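Local atomic coordinates of peptide amidase (Stenotrophomonas maltophilia, PDB entry 1M22), a protein that probably hydrolyses amide bonds as a peptide amidase of the amidase signature family, using a serine nucleophile. Residues V180-E185 / A235-A240. Sequence-based numbering, arbitrary orientation.
Sequences VAIGTE and AAVLTA
Val237 sends its two methyl branches from helix 231-241 onto strand 180-185, one against Val180 and the other against Ile182. Val237 CG2 rests on the isopropyl group of Val180, 3.6 Å from Val180 CG2, the two side chains passing alongside each other in opposite senses. The second branch, CG1, lies anti to the backbone N of Val237 (chi1 174°) and thereby faces the end of Ile182. Ile182 turns the same way at both torsions (chi1 -54°, chi2 -62°), a bend that brings CD1 up to the helix although the side chain does not leave the strand in that direction. Ile182 CD1 and Val237 CG1 meet at 3.5 Å, closer than methyl groups usually pack. This wholly apolar, buried contact joins an inner strand of the mixed eleven-stranded sheet of the amidase fold to one of the helices layered over it. Strands 82-86 and 223-228 flank 180-185, and Leu83, Leu85, Ala224 and Ala228 extend the apolar floor around Val180 and Ile182, while Pro226 touches Val237. Farther along the strand, Thr184 OG1 is hydrogen-bonded to NZ of the active-site Lys86. Behind Val237 in the helix, Ala235 O takes two hydrogen bonds from Thr239, from Thr239 N at 3.0 Å and from Thr239 OG1 at 2.9 Å, which approach from opposite faces of the carbonyl plane.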
loop_
_atom_site.group_PDB
_atom_site.type_symbol
_atom_site.label_atom_id
_atom_site.label_comp_id
_atom_site.label_asym_id
_atom_site.label_seq_id
_atom_site.Cartn_x
_atom_site.Cartn_y
_atom_site.Cartn_z
ATOM N N VAL A 180 -3.236 1.280 11.961
ATOM C CA VAL A 180 -3.033 0.744 10.619
ATOM C C VAL A 180 -3.245 1.865 9.605
ATOM O O VAL A 180 -3.658 2.971 9.965
ATOM C CB VAL A 180 -4.039 -0.392 10.316
ATOM C CG1 VAL A 180 -3.782 -1.578 11.233
ATOM C CG2 VAL A 180 -5.467 0.113 10.498
ATOM N N ALA A 181 -2.972 1.579 8.339
ATOM C CA ALA A 181 -3.146 2.568 7.282
ATOM C C ALA A 181 -3.523 1.905 5.967
ATOM O O ALA A 181 -3.380 0.691 5.800
ATOM C CB ALA A 181 -1.866 3.384 7.100
ATOM N N ILE A 182 -4.021 2.715 5.040
ATOM C CA ILE A 182 -4.397 2.235 3.718
ATOM C C ILE A 182 -3.495 2.909 2.692
ATOM O O ILE A 182 -3.265 4.126 2.749
ATOM C CB ILE A 182 -5.860 2.594 3.349
ATOM C CG1 ILE A 182 -6.831 2.105 4.426
ATOM C CG2 ILE A 182 -6.214 1.974 2.000
ATOM C CD1 ILE A 182 -6.842 0.607 4.618
ATOM N N GLY A 183 -2.972 2.113 1.770
ATOM C CA GLY A 183 -2.149 2.653 0.705
ATOM C C GLY A 183 -2.758 2.199 -0.607
ATOM O O GLY A 183 -3.828 1.589 -0.615
ATOM N N THR A 184 -2.109 2.525 -1.721
ATOM C CA THR A 184 -2.578 2.073 -3.027
ATOM C C THR A 184 -1.361 1.681 -3.845
ATOM O O THR A 184 -0.258 2.188 -3.624
ATOM C CB THR A 184 -3.386 3.147 -3.832
ATOM O OG1 THR A 184 -2.501 4.162 -4.323
ATOM C CG2 THR A 184 -4.472 3.771 -2.979
ATOM N N GLU A 185 -1.560 0.753 -4.773
ATOM C CA GLU A 185 -0.473 0.307 -5.623
ATOM C C GLU A 185 -0.897 0.195 -7.075
ATOM O O GLU A 185 -2.004 -0.255 -7.388
ATOM C CB GLU A 185 0.076 -1.057 -5.165
ATOM C CG GLU A 185 1.168 -1.599 -6.108
ATOM C CD GLU A 185 2.130 -2.598 -5.466
ATOM O OE1 GLU A 185 2.347 -2.542 -4.235
ATOM O OE2 GLU A 185 2.702 -3.427 -6.211
ATOM N N ALA A 235 -4.663 -8.390 7.860
ATOM C CA ALA A 235 -5.794 -9.271 7.585
ATOM C C ALA A 235 -7.095 -8.669 8.105
ATOM O O ALA A 235 -8.138 -8.785 7.463
ATOM C CB ALA A 235 -5.556 -10.647 8.212
ATOM N N ALA A 236 -7.033 -8.022 9.264
ATOM C CA ALA A 236 -8.219 -7.395 9.837
ATOM C C ALA A 236 -8.704 -6.272 8.925
ATOM O O ALA A 236 -9.901 -6.129 8.676
ATOM C CB ALA A 236 -7.904 -6.846 11.222
ATOM N N VAL A 237 -7.771 -5.474 8.419
ATOM C CA VAL A 237 -8.141 -4.384 7.530
ATOM C C VAL A 237 -8.716 -4.906 6.213
ATOM O O VAL A 237 -9.727 -4.393 5.727
ATOM C CB VAL A 237 -6.929 -3.469 7.244
ATOM C CG1 VAL A 237 -7.295 -2.430 6.201
ATOM C CG2 VAL A 237 -6.495 -2.774 8.527
ATOM N N LEU A 238 -8.090 -5.932 5.641
ATOM C CA LEU A 238 -8.572 -6.491 4.380
ATOM C C LEU A 238 -10.002 -7.000 4.540
ATOM O O LEU A 238 -10.837 -6.831 3.653
ATOM C CB LEU A 238 -7.664 -7.633 3.906
ATOM C CG LEU A 238 -7.926 -8.113 2.470
ATOM C CD1 LEU A 238 -7.578 -6.998 1.490
ATOM C CD2 LEU A 238 -7.099 -9.350 2.170
ATOM N N THR A 239 -10.285 -7.616 5.683
ATOM C CA THR A 239 -11.616 -8.142 5.953
ATOM C C THR A 239 -12.669 -7.035 5.883
ATOM O O THR A 239 -13.783 -7.251 5.406
ATOM C CB THR A 239 -11.664 -8.806 7.348
ATOM O OG1 THR A 239 -10.762 -9.922 7.379
ATOM C CG2 THR A 239 -13.074 -9.291 7.667
ATOM N N ALA A 240 -12.309 -5.846 6.347
ATOM C CA ALA A 240 -13.239 -4.725 6.346
ATOM C C ALA A 240 -13.402 -4.013 5.000
ATOM O O ALA A 240 -14.499 -3.555 4.676
ATOM C CB ALA A 240 -12.823 -3.714 7.415
#